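Local coordinates for protein putative cytidylyltransferase (Burkholderia pseudomallei, PDB 5X9Q) that probably catalyses adenylyl transfer from ATP to D-glycero-beta-D-manno-heptose 1-phosphate, giving ADP-D-glycero-beta-D-manno-heptose and diphosphate in heptose biosynthesis, at residues V38-G43 with S116-V121; G43-L48 with V53-D58. All coordinates share one frame; numbering follows the deposited sequence.

Contact 1 of 2, residues V38-G43 with S116-V121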
loop_
_atom_site.group_PDB
_atom_site.type_symbol
_atom_site.label_atom_id
_atom_site.label_comp_id
_atom_site.label_asym_id
_atom_site.label_seq_id
_atom_site.Cartn_x
_atom_site.Cartn_y
_atom_site.Cartn_z
ATOM N N VAL A 38 -12.845 -2.501 -18.158
ATOM C CA VAL A 38 -12.519 -1.486 -17.181
ATOM C C VAL A 38 -13.223 -1.747 -15.861
ATOM O O VAL A 38 -14.447 -1.932 -15.816
ATOM C CB VAL A 38 -12.884 -0.105 -17.706
ATOM C CG1 VAL A 38 -12.634 0.961 -16.647
ATOM C CG2 VAL A 38 -12.096 0.173 -18.993
ATOM N N VAL A 39 -12.440 -1.790 -14.788
ATOM C CA VAL A 39 -12.975 -2.073 -13.466
ATOM C C VAL A 39 -13.028 -0.797 -12.613
ATOM O O VAL A 39 -12.092 0.031 -12.603
ATOM C CB VAL A 39 -12.149 -3.150 -12.770
ATOM C CG1 VAL A 39 -12.861 -3.648 -11.534
ATOM C CG2 VAL A 39 -11.944 -4.321 -13.719
ATOM N N PHE A 40 -14.143 -0.629 -11.910
ATOM C CA PHE A 40 -14.326 0.541 -11.078
ATOM C C PHE A 40 -14.661 0.141 -9.672
ATOM O O PHE A 40 -15.380 -0.842 -9.464
ATOM C CB PHE A 40 -15.436 1.441 -11.615
ATOM C CG PHE A 40 -15.639 2.684 -10.798
ATOM C CD1 PHE A 40 -16.445 2.680 -9.661
ATOM C CD2 PHE A 40 -15.011 3.858 -11.161
ATOM C CE1 PHE A 40 -16.606 3.817 -8.904
ATOM C CE2 PHE A 40 -15.175 5.013 -10.401
ATOM C CZ PHE A 40 -15.966 4.988 -9.273
ATOM N N THR A 41 -14.122 0.900 -8.711
ATOM C CA THR A 41 -14.564 0.821 -7.332
ATOM C C THR A 41 -14.448 2.191 -6.639
ATOM O O THR A 41 -13.745 3.075 -7.103
ATOM C CB THR A 41 -13.755 -0.220 -6.555
ATOM O OG1 THR A 41 -14.460 -0.546 -5.354
ATOM C CG2 THR A 41 -12.370 0.319 -6.184
ATOM N N ASN A 42 -15.111 2.356 -5.506
ATOM C CA ASN A 42 -15.064 3.616 -4.807
ATOM C C ASN A 42 -15.022 3.403 -3.308
ATOM O O ASN A 42 -15.378 2.322 -2.816
ATOM C CB ASN A 42 -16.259 4.503 -5.149
ATOM C CG ASN A 42 -17.580 3.880 -4.752
ATOM O OD1 ASN A 42 -18.225 4.340 -3.818
ATOM N ND2 ASN A 42 -18.009 2.859 -5.487
ATOM N N GLY A 43 -14.565 4.429 -2.590
ATOM C CA GLY A 43 -14.511 4.350 -1.142
ATOM C C GLY A 43 -13.872 5.559 -0.493
ATOM O O GLY A 43 -13.382 6.480 -1.147
ATOM N N SER A 116 -22.944 9.688 -10.548
ATOM C CA SER A 116 -22.627 10.497 -11.724
ATOM C C SER A 116 -21.175 10.270 -12.138
ATOM O O SER A 116 -20.851 10.392 -13.321
ATOM C CB SER A 116 -22.853 11.999 -11.478
ATOM O OG SER A 116 -21.768 12.548 -10.739
ATOM N N LEU A 117 -20.286 9.978 -11.186
ATOM C CA LEU A 117 -18.913 9.645 -11.578
ATOM C C LEU A 117 -18.932 8.363 -12.437
ATOM O O LEU A 117 -18.384 8.338 -13.543
ATOM C CB LEU A 117 -17.998 9.474 -10.363
ATOM C CG LEU A 117 -16.568 8.973 -10.644
ATOM C CD1 LEU A 117 -15.761 9.870 -11.583
ATOM C CD2 LEU A 117 -15.819 8.817 -9.354
ATOM N N ILE A 118 -19.631 7.338 -11.955
ATOM C CA ILE A 118 -19.720 6.069 -12.663
ATOM C C ILE A 118 -20.369 6.206 -14.028
ATOM O O ILE A 118 -19.989 5.512 -14.986
ATOM C CB ILE A 118 -20.488 5.027 -11.826
ATOM C CG1 ILE A 118 -19.610 4.617 -10.641
ATOM C CG2 ILE A 118 -20.854 3.794 -12.680
ATOM C CD1 ILE A 118 -20.236 3.638 -9.699
ATOM N N GLU A 119 -21.320 7.126 -14.134
ATOM C CA GLU A 119 -21.972 7.351 -15.404
ATOM C C GLU A 119 -20.919 7.879 -16.382
ATOM O O GLU A 119 -20.838 7.446 -17.546
ATOM C CB GLU A 119 -23.177 8.308 -15.226
ATOM C CG GLU A 119 -23.906 8.717 -16.515
ATOM C CD GLU A 119 -25.286 9.379 -16.259
ATOM O OE1 GLU A 119 -26.081 8.867 -15.436
ATOM O OE2 GLU A 119 -25.563 10.451 -16.841
ATOM N N ALA A 120 -20.067 8.757 -15.875
ATOM C CA ALA A 120 -19.055 9.409 -16.696
ATOM C C ALA A 120 -17.935 8.442 -17.092
ATOM O O ALA A 120 -17.414 8.487 -18.200
ATOM C CB ALA A 120 -18.491 10.638 -15.944
ATOM N N VAL A 121 -17.571 7.567 -16.168
ATOM C CA VAL A 121 -16.473 6.643 -16.364
ATOM C C VAL A 121 -16.881 5.425 -17.211
ATOM O O VAL A 121 -16.076 4.878 -17.966
ATOM C CB VAL A 121 -15.950 6.167 -15.003
ATOM C CG1 VAL A 121 -15.009 4.973 -15.168
ATOM C CG2 VAL A 121 -15.248 7.326 -14.276
#

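Contact 2 of 2, residues G43-L48 with V53-D58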
loop_
_atom_site.group_PDB
_atom_site.type_symbol
_atom_site.label_atom_id
_atom_site.label_comp_id
_atom_site.label_asym_id
_atom_site.label_seq_id
_atom_site.Cartn_x
_atom_site.Cartn_y
_atom_site.Cartn_z
ATOM N N GLY A 43 -14.565 4.429 -2.590
ATOM C CA GLY A 43 -14.511 4.350 -1.142
ATOM C C GLY A 43 -13.872 5.559 -0.493
ATOM O O GLY A 43 -13.382 6.480 -1.147
ATOM N N VAL A 44 -13.886 5.570 0.826
ATOM C CA VAL A 44 -13.260 6.657 1.544
ATOM C C VAL A 44 -11.763 6.366 1.634
ATOM O O VAL A 44 -10.925 7.219 1.325
ATOM C CB VAL A 44 -13.897 6.844 2.941
ATOM C CG1 VAL A 44 -13.179 7.934 3.674
ATOM C CG2 VAL A 44 -15.392 7.189 2.768
ATOM N N PHE A 45 -11.461 5.133 2.023
ATOM C CA PHE A 45 -10.103 4.657 2.183
ATOM C C PHE A 45 -9.311 5.583 3.110
ATOM O O PHE A 45 -8.195 5.985 2.757
ATOM C CB PHE A 45 -9.418 4.539 0.818
ATOM C CG PHE A 45 -10.081 3.557 -0.114
ATOM C CD1 PHE A 45 -9.907 2.199 0.051
ATOM C CD2 PHE A 45 -10.854 3.995 -1.168
ATOM C CE1 PHE A 45 -10.508 1.288 -0.807
ATOM C CE2 PHE A 45 -11.450 3.089 -2.037
ATOM C CZ PHE A 45 -11.279 1.739 -1.850
ATOM N N ASP A 46 -9.886 5.902 4.282
ATOM C CA ASP A 46 -9.260 6.810 5.269
ATOM C C ASP A 46 -7.931 6.253 5.755
ATOM O O ASP A 46 -6.899 6.900 5.631
ATOM C CB ASP A 46 -10.171 7.057 6.481
ATOM C CG ASP A 46 -9.904 8.423 7.162
ATOM O OD1 ASP A 46 -8.989 9.155 6.717
ATOM O OD2 ASP A 46 -10.558 8.739 8.190
ATOM N N ILE A 47 -7.979 5.061 6.341
ATOM C CA ILE A 47 -6.785 4.307 6.727
ATOM C C ILE A 47 -6.775 2.980 5.996
ATOM O O ILE A 47 -7.698 2.186 6.162
ATOM C CB ILE A 47 -6.712 4.040 8.242
ATOM C CG1 ILE A 47 -6.537 5.353 8.989
ATOM C CG2 ILE A 47 -5.508 3.184 8.583
ATOM C CD1 ILE A 47 -6.721 5.202 10.465
ATOM N N LEU A 48 -5.754 2.753 5.166
ATOM C CA LEU A 48 -5.654 1.499 4.429
ATOM C C LEU A 48 -5.372 0.367 5.379
ATOM O O LEU A 48 -4.488 0.470 6.231
ATOM C CB LEU A 48 -4.558 1.544 3.365
ATOM C CG LEU A 48 -4.830 2.175 2.009
ATOM C CD1 LEU A 48 -3.617 1.991 1.135
ATOM C CD2 LEU A 48 -5.988 1.462 1.381
ATOM N N VAL A 53 -6.461 -3.651 0.489
ATOM C CA VAL A 53 -5.528 -3.964 -0.590
ATOM C C VAL A 53 -5.763 -5.347 -1.173
ATOM O O VAL A 53 -5.546 -5.545 -2.364
ATOM C CB VAL A 53 -4.044 -3.804 -0.146
ATOM C CG1 VAL A 53 -3.778 -2.330 0.254
ATOM C CG2 VAL A 53 -3.681 -4.763 0.970
ATOM N N SER A 54 -6.212 -6.289 -0.349
ATOM C CA SER A 54 -6.491 -7.637 -0.825
ATOM C C SER A 54 -7.608 -7.543 -1.856
ATOM O O SER A 54 -7.547 -8.158 -2.920
ATOM C CB SER A 54 -6.908 -8.545 0.332
ATOM O OG SER A 54 -5.790 -8.907 1.123
ATOM N N TYR A 55 -8.628 -6.754 -1.552
ATOM C CA TYR A 55 -9.751 -6.550 -2.429
ATOM C C TYR A 55 -9.404 -5.659 -3.598
ATOM O O TYR A 55 -9.945 -5.853 -4.647
ATOM C CB TYR A 55 -10.999 -6.092 -1.657
ATOM C CG TYR A 55 -11.623 -4.789 -2.065
ATOM C CD1 TYR A 55 -12.401 -4.680 -3.189
ATOM C CD2 TYR A 55 -11.409 -3.676 -1.336
ATOM C CE1 TYR A 55 -12.946 -3.472 -3.569
ATOM C CE2 TYR A 55 -11.957 -2.474 -1.682
ATOM C CZ TYR A 55 -12.711 -2.374 -2.795
ATOM O OH TYR A 55 -13.201 -1.148 -3.073
ATOM N N LEU A 56 -8.510 -4.696 -3.400
ATOM C CA LEU A 56 -8.112 -3.838 -4.515
ATOM C C LEU A 56 -7.367 -4.646 -5.583
ATOM O O LEU A 56 -7.467 -4.367 -6.778
ATOM C CB LEU A 56 -7.238 -2.684 -4.021
ATOM C CG LEU A 56 -7.976 -1.471 -3.450
ATOM C CD1 LEU A 56 -7.013 -0.319 -3.211
ATOM C CD2 LEU A 56 -9.108 -1.047 -4.374
ATOM N N ALA A 57 -6.621 -5.649 -5.129
ATOM C CA ALA A 57 -5.836 -6.541 -5.981
ATOM C C ALA A 57 -6.699 -7.529 -6.748
ATOM O O ALA A 57 -6.500 -7.707 -7.946
ATOM C CB ALA A 57 -4.773 -7.271 -5.152
ATOM N N ASP A 58 -7.694 -8.098 -6.077
ATOM C CA ASP A 58 -8.619 -9.020 -6.719
ATOM C C ASP A 58 -9.470 -8.301 -7.773
ATOM O O ASP A 58 -9.762 -8.868 -8.828
ATOM C CB ASP A 58 -9.522 -9.687 -5.678
ATOM C CG ASP A 58 -8.813 -10.786 -4.913
ATOM O OD1 ASP A 58 -7.732 -11.224 -5.359
ATOM O OD2 ASP A 58 -9.338 -11.213 -3.862
#

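Contact 1 of 2, residues V38-G43 with S116-V121
Strand 38-43 and helix 116-121 run nearly antiparallel, their axes 10.4 Å apart at closest approach and inclined at 165°, with Phe40 opposite Ile118 (CA to CA 7.9 Å). No hydrogen bond links them; the contact is apolar and buried, and every close pair involves the ring of Phe40. With CG anti to the backbone N (chi1 -179°), this ring reaches out from the strand to the helix. Ile118 CG1 lies over one ring face, displaced toward the rim on the CE1 side, in a CH-pi contact 3.9 Å from the centroid of the Phe40 ring. Ile118 CD1 continues along the same rim, 3.7 Å from Phe40 CE1. Leu117 comes in at the ring edge instead, its CD2 3.8 Å from Phe40 CZ. One turn on from Leu117, Val121 CG1 meets Phe40 CD2 more loosely, at 4.2 Å. Around them, Leu117 also packs on strand 105-109, Val121 on Ile67 of strand 65-71, and Ile118 on helix 138-145. A helix laid antiparallel over a central parallel strand in this way is typical of the Rossmann-like alpha/beta fold of the cytidylyltransferase-like family.

Contact 2 of 2, residues G43-L48 with V53-D58
This is a local, buried apolar contact in which Phe45 and Leu48, in the loop following the first strand of the sheet, fold back onto Tyr55, Leu56 and Val53 of the next helix. Only four residues, most of them already in helix 50-62, separate 43-48 from 53-58, and the chain from Gly43 to His52 carries the GxFDxxHxGH sequence characteristic of nucleotidyltransferases of this family. Phe45 has a left-handed helical backbone (phi/psi 54°/50°), and CG stands anti to its carbonyl carbon (chi1 -62°), an orientation that directs the ring at the helix. The Phe45 and Tyr55 side chains meet at about a right angle. Tyr55 OH approaches the edge of the Phe45 ring, near its plane, 3.7 Å from Phe45 CZ, while Tyr55 CE2 is 4.1 Å from Phe45 CE1. The probable hydrogen-bond partner of Tyr55 OH is Thr41 OG1, back on strand 38-43. Leu56 adds its CD2 at 4.3 Å from Phe45 CZ, and the same methyl overhangs the rim of one Tyr55 face. Farther along the loop, Leu48 CD1 just reaches Val53 CG1, at 4.4 Å. Phe45 also meets the His52 ring and packs on Val68 of strand 65-71; helix 90-98 closes over Phe45 and Leu56 through Leu97, and Leu48 and Val53 pack against the second subunit.

Overall arrangement
Contacts 1 and 2 have centres 15 Å apart and share Gly43, where strand 38-43 gives way to the loop of contact 2. They work from opposite faces of the sheet: Phe40 points to helix 116-121, whereas Thr41 faces helix 50-62. There Thr41 OG1 and Tyr55 OH, 2.7 Å apart, probably share a hydrogen bond, and Thr41 CG2 packs on Leu56 CD2 at 4.0 Å, so strand 38-43 meets the helices of both contacts directly. The HxGH sequence, which in related nucleotidyltransferases contributes to the nucleotide site, falls between 43-48 and 53-58; contact 2 therefore borders the probable ATP site, while contact 1 belongs to the apolar layer between the sheet and helix 115-121.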